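Local coordinates for uncharacterized protein (Staphylococcus aureus subsp. aureus, PDB 3H04) that is of unknown function but has an alpha/beta-hydrolase fold and may be an esterase-like hydrolase, at residues A[212-217]-A[230-235]; A[109-114]-A[122-127]; A[141-146]-A[219-224]; A[148-153]-A[176-181]; A[71-76]-A[161-166]. All blocks are in the same frame, centred on the assembly; numbering follows the deposited sequence.

Contacts 1 and 2 belong to the central sheet: strands 121-125 and 212-217 are neighbours in it, each packed against a helix of its own beta-alpha-beta unit, and the contact centres lie about 10 Å apart. Contacts 3 and 4, with centres about 13 Å apart, form a helical region on one side of the chain's centre and touch through D222, Y176 and R180. Contact 5 is about 18 Å from contact 4 and about 29 Å from contact 1, centre to centre. In sequence, contact 2 is nested inside the loop closed by contact 5, and contact 4 inside that of contact 3. Contact 3 joins the helical region, probably an insertion, to the loop with the presumed triad aspartate.

Contact 1. Residues A[212-217]-A[230-235]; sequences VFIAHC and HIMNHV
No flat group takes part where I214 meets M232 and I231. The rings of this strand are engaged elsewhere: F213 packs on F125 and helix 256-273, while H216 uses both ring nitrogens in hydrogen bonds, ND1 with S228 and NE2 with V223. What remains is aliphatic branches and one thioether. I214 carries CG1 beside its backbone N (chi1 -56°) and continues nearly straight at chi2, which pushes CD1 out from the strand to sit 3.4 Å from M232 SD. M232 bends at both chi2 and chi3, and its CG also meets that methyl, I214 CD1, at 3.7 Å as the two side chains overlap alongside, pointing opposite ways. I231 adds a looser touch, its CG2 branch 4.1 Å from I214 CD1. The segments belong to a beta-alpha-beta unit of the alpha/beta-hydrolase fold, in which helix 226-232 links the neighbouring parallel strands 212-217 and 238-243. Beyond the helix the chain turns back, I231 O accepting from H234 N and V235 N. That turn brings V235 CG1 to 4.3 Å from V212 CG2 at the start of the strand. F240 of strand 238-243 touches both I214 and M232.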
# COMPACT_ATOMS: atom_id res chain seq x y z
N VAL A 212 7.71 12.16 3.97
CA VAL A 212 6.59 11.25 4.12
C VAL A 212 5.34 11.94 4.61
O VAL A 212 5.36 12.61 5.68
CB VAL A 212 6.87 10.13 5.09
CG1 VAL A 212 5.70 9.14 5.03
CG2 VAL A 212 8.26 9.40 4.75
N PHE A 213 4.26 11.83 3.85
CA PHE A 213 2.92 12.33 4.33
C PHE A 213 2.21 11.16 5.00
O PHE A 213 2.08 10.10 4.39
CB PHE A 213 2.13 12.87 3.16
CG PHE A 213 0.79 13.48 3.52
CD1 PHE A 213 0.65 14.83 3.61
CD2 PHE A 213 -0.32 12.65 3.80
CE1 PHE A 213 -0.58 15.42 3.94
CE2 PHE A 213 -1.55 13.22 4.13
CZ PHE A 213 -1.67 14.61 4.22
N ILE A 214 1.75 11.31 6.24
CA ILE A 214 1.11 10.21 6.97
C ILE A 214 -0.30 10.64 7.32
O ILE A 214 -0.47 11.75 7.83
CB ILE A 214 1.88 9.84 8.23
CG1 ILE A 214 3.35 9.50 7.85
CG2 ILE A 214 1.11 8.72 9.01
CD1 ILE A 214 4.37 9.41 9.02
N ALA A 215 -1.30 9.76 7.05
CA ALA A 215 -2.69 9.96 7.56
C ALA A 215 -3.04 8.64 8.25
O ALA A 215 -2.89 7.57 7.62
CB ALA A 215 -3.69 10.30 6.44
N HIS A 216 -3.46 8.71 9.49
CA HIS A 216 -3.71 7.53 10.27
C HIS A 216 -4.69 7.82 11.40
O HIS A 216 -4.57 8.80 12.02
CB HIS A 216 -2.39 7.02 10.80
CG HIS A 216 -2.37 5.56 11.12
ND1 HIS A 216 -1.26 4.78 10.97
CD2 HIS A 216 -3.33 4.75 11.61
CE1 HIS A 216 -1.53 3.56 11.34
NE2 HIS A 216 -2.78 3.51 11.73
N CYS A 217 -5.71 6.99 11.60
CA CYS A 217 -6.66 7.18 12.69
C CYS A 217 -6.06 6.73 14.00
O CYS A 217 -5.47 5.63 14.09
CB CYS A 217 -7.90 6.33 12.45
SG CYS A 217 -8.84 6.94 11.01
N HIS A 230 6.13 5.35 14.90
CA HIS A 230 7.47 4.76 14.68
C HIS A 230 8.22 5.42 13.49
O HIS A 230 9.42 5.71 13.59
CB HIS A 230 7.40 3.25 14.43
CG HIS A 230 8.73 2.62 14.11
ND1 HIS A 230 9.76 2.58 15.01
CD2 HIS A 230 9.19 2.03 12.98
CE1 HIS A 230 10.81 1.99 14.46
NE2 HIS A 230 10.48 1.63 13.23
N ILE A 231 7.50 5.65 12.40
CA ILE A 231 8.12 6.27 11.23
C ILE A 231 8.53 7.72 11.57
O ILE A 231 9.67 8.12 11.35
CB ILE A 231 7.15 6.20 10.03
CG1 ILE A 231 7.04 4.74 9.58
CG2 ILE A 231 7.66 7.02 8.89
CD1 ILE A 231 5.84 4.44 8.78
N MET A 232 7.62 8.41 12.23
CA MET A 232 7.87 9.79 12.68
C MET A 232 8.98 9.89 13.72
O MET A 232 9.51 10.99 13.94
CB MET A 232 6.60 10.39 13.31
CG MET A 232 5.33 10.13 12.53
SD MET A 232 4.67 11.57 11.69
CE MET A 232 4.12 12.47 13.11
N ASN A 233 9.30 8.81 14.43
CA ASN A 233 10.48 8.79 15.28
C ASN A 233 11.84 8.87 14.55
O ASN A 233 12.87 9.04 15.18
CB ASN A 233 10.45 7.56 16.21
CG ASN A 233 9.32 7.63 17.28
OD1 ASN A 233 8.67 8.66 17.49
ND2 ASN A 233 9.08 6.50 17.93
N HIS A 234 11.86 8.75 13.23
CA HIS A 234 13.14 8.67 12.50
C HIS A 234 13.25 9.49 11.22
O HIS A 234 14.35 9.88 10.87
CB HIS A 234 13.42 7.19 12.15
CG HIS A 234 13.66 6.34 13.37
ND1 HIS A 234 14.82 6.45 14.10
CD2 HIS A 234 12.85 5.51 14.06
CE1 HIS A 234 14.74 5.66 15.16
NE2 HIS A 234 13.56 5.07 15.16
N VAL A 235 12.17 9.63 10.46
CA VAL A 235 12.28 10.28 9.14
C VAL A 235 12.48 11.78 9.28
O VAL A 235 12.00 12.39 10.28
CB VAL A 235 11.11 9.99 8.15
CG1 VAL A 235 10.99 8.46 7.88
CG2 VAL A 235 9.79 10.61 8.65

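Contact 2. Residues A[109-114]-A[122-127]; sequences LSLLIA and VIDFYG
V122 meets the helix with both of its methyls. Placed anti to the backbone N (chi1 177°), CG1 lies 4.0 Å from L111 CD2, with the valine and leucine side chains roughly perpendicular. The other branch, V122 CG2, presses on A114 CB at 3.2 Å, tighter than ordinary van der Waals contact, and leans toward S110 O as well. One leucine thus bridges two strand residues: L111 CD2 rests on the valine, while L111 CD1 comes to 4.1 Å from D124 OD2. The aspartate is steadied by its second oxygen, since D124 OD1 accepts from G127 N at 2.9 Å, an Asx motif at the end of the strand, with an N-H...O angle of 138°. On the helix side, S110 OG is bonded to G106 O of the presumed nucleophile elbow, and S110 O to T100 OG1 of strand 98-103. Behind these side chains, helix 109-114 runs nearly antiparallel to strand 122-125 at 155°, their axes approaching to 8.6 Å, as expected for the second half of a beta-alpha-beta crossover. Every touching residue is buried. The joint is therefore held by hydrocarbon packing, and the side chains of L111, I214 and I231 around the D124 carboxylate would probably disfavour its ionisation, whereas the G127 N-H would act the other way.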
# COMPACT_ATOMS: atom_id res chain seq x y z
N LEU A 109 4.47 -1.35 1.05
CA LEU A 109 5.18 -1.53 -0.22
C LEU A 109 5.76 -0.22 -0.77
O LEU A 109 6.87 -0.21 -1.32
CB LEU A 109 4.30 -2.21 -1.25
CG LEU A 109 3.86 -3.63 -0.82
CD1 LEU A 109 2.71 -4.19 -1.69
CD2 LEU A 109 5.00 -4.62 -0.70
N SER A 110 5.02 0.87 -0.62
CA SER A 110 5.46 2.20 -1.05
C SER A 110 6.70 2.68 -0.28
O SER A 110 7.60 3.30 -0.85
CB SER A 110 4.36 3.23 -0.92
OG SER A 110 3.28 2.92 -1.73
N LEU A 111 6.77 2.34 1.00
CA LEU A 111 7.93 2.69 1.81
C LEU A 111 9.13 1.83 1.47
O LEU A 111 10.25 2.36 1.53
CB LEU A 111 7.61 2.60 3.29
CG LEU A 111 6.70 3.72 3.84
CD1 LEU A 111 5.96 3.16 5.09
CD2 LEU A 111 7.49 4.99 4.16
N LEU A 112 8.93 0.54 1.14
CA LEU A 112 10.06 -0.31 0.68
C LEU A 112 10.70 0.26 -0.61
O LEU A 112 11.97 0.34 -0.77
CB LEU A 112 9.63 -1.77 0.47
CG LEU A 112 9.18 -2.54 1.74
CD1 LEU A 112 8.79 -4.02 1.44
CD2 LEU A 112 10.31 -2.48 2.82
N ILE A 113 9.83 0.67 -1.53
CA ILE A 113 10.30 1.32 -2.75
C ILE A 113 11.13 2.57 -2.38
O ILE A 113 12.25 2.75 -2.86
CB ILE A 113 9.16 1.76 -3.68
CG1 ILE A 113 8.47 0.56 -4.39
CG2 ILE A 113 9.77 2.70 -4.76
CD1 ILE A 113 7.12 0.90 -5.08
N ALA A 114 10.60 3.41 -1.49
CA ALA A 114 11.32 4.59 -1.01
C ALA A 114 12.70 4.29 -0.41
O ALA A 114 13.59 5.12 -0.53
CB ALA A 114 10.44 5.44 -0.01
N VAL A 122 6.80 10.09 -0.30
CA VAL A 122 5.91 8.97 -0.04
C VAL A 122 4.67 9.46 0.66
O VAL A 122 4.76 10.30 1.60
CB VAL A 122 6.55 7.90 0.93
CG1 VAL A 122 5.49 6.77 1.23
CG2 VAL A 122 7.81 7.31 0.32
N ILE A 123 3.51 8.97 0.20
CA ILE A 123 2.23 9.22 0.83
C ILE A 123 1.79 7.91 1.46
O ILE A 123 1.62 6.93 0.74
CB ILE A 123 1.18 9.71 -0.14
CG1 ILE A 123 1.77 10.85 -1.00
CG2 ILE A 123 -0.13 10.06 0.62
CD1 ILE A 123 1.16 10.92 -2.37
N ASP A 124 1.66 7.90 2.78
CA ASP A 124 1.43 6.70 3.61
C ASP A 124 0.11 6.86 4.30
O ASP A 124 0.01 7.61 5.29
CB ASP A 124 2.57 6.57 4.64
CG ASP A 124 2.31 5.57 5.76
OD1 ASP A 124 1.36 4.74 5.72
OD2 ASP A 124 3.10 5.66 6.76
N PHE A 125 -0.92 6.20 3.76
CA PHE A 125 -2.23 6.18 4.41
C PHE A 125 -2.32 4.88 5.22
O PHE A 125 -2.33 3.78 4.65
CB PHE A 125 -3.36 6.24 3.39
CG PHE A 125 -3.75 7.62 2.93
CD1 PHE A 125 -2.89 8.74 3.05
CD2 PHE A 125 -4.99 7.80 2.35
CE1 PHE A 125 -3.29 10.01 2.55
CE2 PHE A 125 -5.38 9.02 1.89
CZ PHE A 125 -4.54 10.14 1.98
N TYR A 126 -2.32 5.02 6.55
CA TYR A 126 -2.53 3.93 7.49
C TYR A 126 -1.76 2.62 7.21
O TYR A 126 -2.32 1.51 7.32
CB TYR A 126 -4.00 3.64 7.75
CG TYR A 126 -4.93 3.72 6.55
CD1 TYR A 126 -5.09 2.63 5.69
CD2 TYR A 126 -5.56 4.91 6.22
CE1 TYR A 126 -5.92 2.68 4.54
CE2 TYR A 126 -6.42 4.96 5.09
CZ TYR A 126 -6.60 3.85 4.27
OH TYR A 126 -7.39 3.91 3.15
N GLY A 127 -0.49 2.79 6.88
CA GLY A 127 0.43 1.69 6.65
C GLY A 127 1.45 1.56 7.79
O GLY A 127 1.22 1.98 8.96

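Contact 3. Residues A[141-146]-A[219-224]; sequences SYYAKI and GDYDVP
Y142 lays its ring over that of Y221 in a face-to-face stack, the planes 16° apart and the centroids separated by 3.7 Å. The closest carbons are Y142 CE2 and Y221 CE1 at 3.3 Å. With CG anti to the backbone N (chi1 179°), Y142 swings toward the loop, and its CD2 also covers a face of the Y143 ring. Y143 comes next and reaches the same loop by its hydroxyl, donating to D222 OD1 over a very short 2.5 Å, a length whose exact value is doubtful. Ring and carboxylate stand perpendicular, with the oxygen approached near the plane of the ring, and Y143 OH also lies at the edge of the Y221 ring. D222 OD1 has a second tyrosine partner, Y176 OH of helix 173-182, so two hydroxyls grip this one oxygen. The loop follows strand 212-217, where an alpha/beta-hydrolase typically carries its acid; D220 probably fills that role, with OD2 bonded to H248 ND1. Its other oxygen holds the turn: D220 OD1 accepts from D222 N at 2.8 Å, nearly along the C-O axis, making an Asx turn, and from V223 N at 3.1 Å, well above the carboxylate plane.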
# COMPACT_ATOMS: atom_id res chain seq x y z
N SER A 141 -7.90 -8.81 17.87
CA SER A 141 -9.24 -8.79 18.50
C SER A 141 -10.40 -8.47 17.59
O SER A 141 -11.48 -9.07 17.69
CB SER A 141 -9.27 -7.71 19.61
OG SER A 141 -8.59 -8.18 20.73
N TYR A 142 -10.21 -7.45 16.77
CA TYR A 142 -11.27 -6.97 15.89
C TYR A 142 -11.69 -8.06 14.92
O TYR A 142 -12.87 -8.17 14.62
CB TYR A 142 -10.82 -5.70 15.18
CG TYR A 142 -11.82 -5.12 14.23
CD1 TYR A 142 -12.76 -4.15 14.66
CD2 TYR A 142 -11.81 -5.49 12.90
CE1 TYR A 142 -13.72 -3.62 13.75
CE2 TYR A 142 -12.74 -4.97 12.00
CZ TYR A 142 -13.70 -4.04 12.45
OH TYR A 142 -14.56 -3.53 11.53
N TYR A 143 -10.75 -8.86 14.44
CA TYR A 143 -11.03 -9.91 13.42
C TYR A 143 -11.39 -11.28 13.96
O TYR A 143 -11.85 -12.14 13.21
CB TYR A 143 -9.82 -10.00 12.49
CG TYR A 143 -9.63 -8.76 11.66
CD1 TYR A 143 -10.59 -8.37 10.73
CD2 TYR A 143 -8.52 -7.97 11.80
CE1 TYR A 143 -10.39 -7.22 9.92
CE2 TYR A 143 -8.32 -6.82 11.01
CZ TYR A 143 -9.29 -6.44 10.10
OH TYR A 143 -9.10 -5.32 9.31
N ALA A 144 -11.13 -11.51 15.26
CA ALA A 144 -11.24 -12.84 15.87
C ALA A 144 -12.62 -13.54 15.77
O ALA A 144 -12.70 -14.74 15.45
CB ALA A 144 -10.77 -12.75 17.34
N LYS A 145 -13.72 -12.80 16.00
CA LYS A 145 -15.06 -13.43 16.01
C LYS A 145 -15.41 -14.01 14.63
O LYS A 145 -15.81 -15.16 14.52
CB LYS A 145 -16.17 -12.46 16.40
CG LYS A 145 -16.13 -11.95 17.85
CD LYS A 145 -17.55 -11.61 18.33
CE LYS A 145 -17.53 -10.92 19.69
NZ LYS A 145 -18.82 -11.04 20.47
N ILE A 146 -15.25 -13.19 13.59
CA ILE A 146 -15.53 -13.63 12.24
C ILE A 146 -14.59 -14.75 11.87
O ILE A 146 -15.03 -15.76 11.27
CB ILE A 146 -15.49 -12.46 11.21
CG1 ILE A 146 -16.67 -11.50 11.47
CG2 ILE A 146 -15.60 -12.99 9.77
CD1 ILE A 146 -17.01 -10.61 10.25
N GLY A 219 -7.56 5.48 16.48
CA GLY A 219 -8.26 4.29 16.97
C GLY A 219 -8.27 3.17 15.91
O GLY A 219 -9.13 2.30 15.95
N ASP A 220 -7.29 3.19 15.01
CA ASP A 220 -7.22 2.15 13.95
C ASP A 220 -7.05 0.78 14.59
O ASP A 220 -6.12 0.57 15.36
CB ASP A 220 -6.04 2.42 13.06
CG ASP A 220 -6.05 1.60 11.79
OD1 ASP A 220 -6.52 0.45 11.78
OD2 ASP A 220 -5.54 2.14 10.79
N TYR A 221 -8.01 -0.09 14.31
CA TYR A 221 -8.07 -1.46 14.84
C TYR A 221 -7.28 -2.49 14.00
O TYR A 221 -7.08 -3.62 14.45
CB TYR A 221 -9.55 -1.93 14.89
CG TYR A 221 -10.27 -1.74 13.55
CD1 TYR A 221 -10.07 -2.64 12.49
CD2 TYR A 221 -11.09 -0.65 13.32
CE1 TYR A 221 -10.66 -2.45 11.30
CE2 TYR A 221 -11.70 -0.44 12.10
CZ TYR A 221 -11.49 -1.36 11.09
OH TYR A 221 -12.07 -1.17 9.87
N ASP A 222 -6.81 -2.10 12.82
CA ASP A 222 -6.15 -3.01 11.87
C ASP A 222 -4.61 -2.84 11.86
O ASP A 222 -3.84 -3.82 11.99
CB ASP A 222 -6.72 -2.76 10.47
CG ASP A 222 -6.12 -3.70 9.39
OD1 ASP A 222 -6.72 -4.73 9.05
OD2 ASP A 222 -5.03 -3.40 8.88
N VAL A 223 -4.17 -1.58 11.77
CA VAL A 223 -2.77 -1.19 11.83
C VAL A 223 -2.67 -0.17 12.97
O VAL A 223 -3.20 0.90 12.87
CB VAL A 223 -2.28 -0.45 10.56
CG1 VAL A 223 -0.83 -0.00 10.75
CG2 VAL A 223 -2.42 -1.33 9.36
N PRO A 224 -2.04 -0.53 14.05
CA PRO A 224 -1.98 0.43 15.14
C PRO A 224 -1.33 1.79 14.73
O PRO A 224 -0.37 1.82 13.98
CB PRO A 224 -1.07 -0.25 16.16
CG PRO A 224 -1.07 -1.62 15.83
CD PRO A 224 -1.29 -1.76 14.36

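Contact 4. Residues A[148-153]-A[176-181]; sequences QSINET and YVYARG
Y178 projects from its helix between I150 and E152, which meet it at different ends of the side chain. The tyrosine holds CG anti to the backbone N (chi1 177°), which carries the ring toward 148-153. I150 lies by the root of the ring: its CG1 is 4.0 Å from Y178 CD1, and its terminal methyl, I150 CD1, is equally far from Y178 CB. The isoleucine approaches obliquely, neither squarely over the face nor at the edge. At the far end, E152 brings an aliphatic carbon rather than its carboxylate, with CG 3.2 Å from Y178 OH. The carboxylate plane is turned 29° from the ring, and the polar partner of the hydroxyl is instead K184 NZ. N151, between the two contact residues, occupies the N-cap of helix 152-156, where its OD1 accepts from M154 N. Y176 and R180, one turn apart on helix 173-182, are joined by a bond from R180 NH1 to Y176 OH, and both also bind D222 of the 219-224 loop. The contact thus fastens the turn between helices 141-147 and 152-156 to helix 173-182. V177 of that helix packs on Y143 and I146, A179 faces helix 185-189, and I155 of helix 152-156 touches both I150 and Y178.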
# COMPACT_ATOMS: atom_id res chain seq x y z
N GLN A 148 -13.28 -17.00 13.76
CA GLN A 148 -13.79 -18.18 14.43
C GLN A 148 -15.09 -18.75 13.85
O GLN A 148 -15.49 -19.86 14.23
CB GLN A 148 -14.01 -17.85 15.92
CG GLN A 148 -12.72 -17.72 16.65
CD GLN A 148 -12.88 -17.15 18.05
OE1 GLN A 148 -13.98 -17.17 18.61
NE2 GLN A 148 -11.78 -16.65 18.62
N SER A 149 -15.76 -18.02 12.95
CA SER A 149 -17.08 -18.46 12.44
C SER A 149 -16.92 -19.11 11.08
O SER A 149 -17.90 -19.64 10.53
CB SER A 149 -18.07 -17.31 12.32
OG SER A 149 -17.90 -16.28 13.31
N ILE A 150 -15.71 -19.08 10.54
CA ILE A 150 -15.41 -19.85 9.32
C ILE A 150 -14.46 -21.00 9.67
O ILE A 150 -14.09 -21.17 10.84
CB ILE A 150 -14.82 -18.97 8.23
CG1 ILE A 150 -13.48 -18.35 8.67
CG2 ILE A 150 -15.82 -17.88 7.83
CD1 ILE A 150 -13.16 -17.09 7.93
N ASN A 151 -14.12 -21.83 8.69
CA ASN A 151 -13.11 -22.88 8.91
C ASN A 151 -12.06 -22.83 7.78
O ASN A 151 -12.17 -22.02 6.87
CB ASN A 151 -13.80 -24.22 8.96
CG ASN A 151 -14.56 -24.49 7.70
OD1 ASN A 151 -14.02 -24.26 6.62
ND2 ASN A 151 -15.82 -24.83 7.81
N GLU A 152 -11.07 -23.70 7.85
CA GLU A 152 -9.95 -23.72 6.90
C GLU A 152 -10.33 -24.20 5.49
O GLU A 152 -9.61 -23.91 4.54
CB GLU A 152 -8.84 -24.66 7.41
CG GLU A 152 -8.02 -24.17 8.60
CD GLU A 152 -7.00 -25.22 9.10
OE1 GLU A 152 -7.40 -26.32 9.57
OE2 GLU A 152 -5.78 -24.95 9.02
N THR A 153 -11.40 -24.97 5.37
CA THR A 153 -11.84 -25.40 4.03
C THR A 153 -12.52 -24.22 3.38
O THR A 153 -12.23 -23.91 2.25
CB THR A 153 -12.80 -26.57 4.03
OG1 THR A 153 -12.09 -27.75 4.41
CG2 THR A 153 -13.42 -26.79 2.62
N TYR A 176 -8.09 -12.75 4.65
CA TYR A 176 -7.35 -11.77 5.48
C TYR A 176 -7.95 -11.67 6.90
O TYR A 176 -7.21 -11.60 7.89
CB TYR A 176 -7.35 -10.41 4.80
CG TYR A 176 -6.77 -9.31 5.68
CD1 TYR A 176 -5.37 -9.23 5.89
CD2 TYR A 176 -7.58 -8.43 6.34
CE1 TYR A 176 -4.82 -8.31 6.73
CE2 TYR A 176 -7.02 -7.41 7.16
CZ TYR A 176 -5.63 -7.36 7.34
OH TYR A 176 -4.96 -6.45 8.16
N VAL A 177 -9.27 -11.64 7.00
CA VAL A 177 -9.94 -11.61 8.30
C VAL A 177 -9.52 -12.84 9.11
O VAL A 177 -9.19 -12.76 10.32
CB VAL A 177 -11.50 -11.60 8.10
CG1 VAL A 177 -12.20 -11.97 9.39
CG2 VAL A 177 -12.03 -10.16 7.64
N TYR A 178 -9.50 -13.97 8.43
CA TYR A 178 -9.11 -15.22 9.06
C TYR A 178 -7.64 -15.13 9.51
O TYR A 178 -7.31 -15.49 10.64
CB TYR A 178 -9.27 -16.37 8.07
CG TYR A 178 -8.83 -17.70 8.62
CD1 TYR A 178 -9.62 -18.39 9.51
CD2 TYR A 178 -7.62 -18.26 8.23
CE1 TYR A 178 -9.21 -19.66 10.01
CE2 TYR A 178 -7.21 -19.48 8.74
CZ TYR A 178 -7.99 -20.16 9.62
OH TYR A 178 -7.54 -21.36 10.10
N ALA A 179 -6.78 -14.69 8.61
CA ALA A 179 -5.36 -14.59 8.92
C ALA A 179 -5.07 -13.70 10.16
O ALA A 179 -4.34 -14.12 11.11
CB ALA A 179 -4.59 -14.06 7.68
N ARG A 180 -5.60 -12.47 10.15
CA ARG A 180 -5.46 -11.57 11.33
C ARG A 180 -6.15 -12.11 12.58
O ARG A 180 -5.62 -12.00 13.70
CB ARG A 180 -5.99 -10.18 11.03
CG ARG A 180 -5.28 -9.43 9.93
CD ARG A 180 -3.76 -9.30 10.11
NE ARG A 180 -3.36 -8.71 11.40
CZ ARG A 180 -3.45 -7.41 11.71
NH1 ARG A 180 -3.94 -6.51 10.85
NH2 ARG A 180 -3.07 -7.00 12.90
N GLY A 181 -7.37 -12.64 12.41
CA GLY A 181 -8.13 -13.11 13.53
C GLY A 181 -7.59 -14.37 14.20
O GLY A 181 -8.08 -14.76 15.31

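Contact 5. Residues A[71-76]-A[161-166]; sequences PEVSLD and PTPVVQ
E72 and V73 meet P163 with almost the same first torsion, chi1 -62° and -56°, yet touch it with different atoms. In E72 it is CB, pointing toward the proline, that packs at 3.9 Å from P163 CA. Beyond it, a bend at chi2 of 91° turns the carboxylate aside from P163, where OE1 meets a water. V73 sets CG1 anti to its own carbonyl carbon, and of the valine's two methyls CG1 is the one that touches the ring. The closest approach is V73 CG1 to P163 CG at 3.5 Å, with the valine lying crosswise to the proline. E72 CG is 4.2 Å from T162 O. The water joins the two segments beside this apolar patch: it accepts from V164 N at 2.9 Å and is hydrogen-bonded to E72 OE1 at 2.7 Å. The rest of the carboxylate's surroundings hold it in place, because E72 OE1 forms a salt bridge with R172 and E72 OE2 accepts from the backbone N of S160. V164 is further tied to L69 by a backbone hydrogen bond. One residue past V73, S74 sits at the N-cap of helix 75-91, its OG accepting a weak bond from D76 N at 3.1 Å. Overall this is surface packing between two loops, one leading from a cis-proline into a serine-capped helix and the other running between helices 152-156 and 173-182.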
# COMPACT_ATOMS: atom_id res chain seq x y z
N PRO A 71 -2.30 -15.81 -0.62
CA PRO A 71 -1.21 -16.72 -0.28
C PRO A 71 -0.66 -17.52 -1.46
O PRO A 71 0.16 -18.39 -1.26
CB PRO A 71 -1.90 -17.66 0.71
CG PRO A 71 -3.28 -17.83 0.09
CD PRO A 71 -3.62 -16.42 -0.37
N GLU A 72 -1.13 -17.26 -2.66
CA GLU A 72 -0.72 -18.09 -3.81
C GLU A 72 0.72 -17.79 -4.22
O GLU A 72 1.37 -18.62 -4.84
CB GLU A 72 -1.62 -17.91 -5.02
CG GLU A 72 -3.07 -18.30 -4.76
CD GLU A 72 -3.96 -17.16 -4.26
OE1 GLU A 72 -3.46 -16.09 -3.83
OE2 GLU A 72 -5.19 -17.36 -4.30
N VAL A 73 1.22 -16.60 -3.87
CA VAL A 73 2.67 -16.31 -3.95
C VAL A 73 3.11 -15.84 -2.58
O VAL A 73 2.27 -15.61 -1.70
CB VAL A 73 2.99 -15.24 -4.98
CG1 VAL A 73 2.43 -15.64 -6.40
CG2 VAL A 73 2.52 -13.81 -4.48
N SER A 74 4.42 -15.72 -2.38
CA SER A 74 4.95 -15.22 -1.12
C SER A 74 5.21 -13.69 -1.16
O SER A 74 5.16 -13.05 -2.21
CB SER A 74 6.28 -15.92 -0.80
OG SER A 74 7.33 -15.33 -1.57
N LEU A 75 5.53 -13.12 -0.01
CA LEU A 75 5.90 -11.71 0.04
C LEU A 75 7.17 -11.41 -0.79
O LEU A 75 7.32 -10.30 -1.30
CB LEU A 75 6.10 -11.23 1.48
CG LEU A 75 6.54 -9.78 1.72
CD1 LEU A 75 5.51 -8.76 1.17
CD2 LEU A 75 6.75 -9.50 3.20
N ASP A 76 8.08 -12.38 -0.94
CA ASP A 76 9.26 -12.15 -1.78
C ASP A 76 8.82 -11.91 -3.22
O ASP A 76 9.36 -11.04 -3.89
CB ASP A 76 10.28 -13.31 -1.74
CG ASP A 76 11.11 -13.35 -0.46
OD1 ASP A 76 11.45 -12.29 0.12
OD2 ASP A 76 11.42 -14.47 -0.04
N PRO A 161 -6.38 -21.37 -7.79
CA PRO A 161 -5.42 -22.40 -8.08
C PRO A 161 -4.16 -21.83 -8.71
O PRO A 161 -3.12 -22.48 -8.70
CB PRO A 161 -6.17 -23.35 -9.05
CG PRO A 161 -7.26 -22.58 -9.61
CD PRO A 161 -7.53 -21.39 -8.71
N THR A 162 -4.20 -20.59 -9.20
CA THR A 162 -2.99 -19.93 -9.70
C THR A 162 -2.99 -18.46 -9.21
O THR A 162 -4.04 -17.94 -8.86
CB THR A 162 -2.95 -20.01 -11.21
OG1 THR A 162 -4.03 -19.23 -11.72
CG2 THR A 162 -3.12 -21.48 -11.70
N PRO A 163 -1.84 -17.78 -9.20
CA PRO A 163 -1.83 -16.40 -8.63
C PRO A 163 -2.68 -15.43 -9.38
O PRO A 163 -2.82 -15.56 -10.60
CB PRO A 163 -0.35 -15.99 -8.74
CG PRO A 163 0.41 -17.30 -8.78
CD PRO A 163 -0.48 -18.20 -9.59
N VAL A 164 -3.20 -14.42 -8.66
CA VAL A 164 -4.07 -13.40 -9.17
C VAL A 164 -3.52 -12.03 -8.75
O VAL A 164 -2.76 -11.94 -7.79
CB VAL A 164 -5.54 -13.55 -8.60
CG1 VAL A 164 -6.24 -14.78 -9.25
CG2 VAL A 164 -5.55 -13.62 -7.08
N VAL A 165 -3.89 -10.98 -9.48
CA VAL A 165 -3.54 -9.62 -9.04
C VAL A 165 -4.73 -8.85 -8.50
O VAL A 165 -4.57 -7.72 -8.06
CB VAL A 165 -2.86 -8.77 -10.15
CG1 VAL A 165 -1.65 -9.49 -10.70
CG2 VAL A 165 -3.85 -8.45 -11.28
N GLN A 166 -5.90 -9.46 -8.48
CA GLN A 166 -7.06 -8.88 -7.89
C GLN A 166 -8.02 -10.00 -7.48
O GLN A 166 -7.89 -11.15 -7.93
CB GLN A 166 -7.73 -7.89 -8.86
CG GLN A 166 -8.30 -8.56 -10.11
CD GLN A 166 -9.07 -7.60 -11.01
OE1 GLN A 166 -9.72 -6.67 -10.55
NE2 GLN A 166 -8.99 -7.82 -12.29
O HOH W 1 -2.41 -14.68 -5.86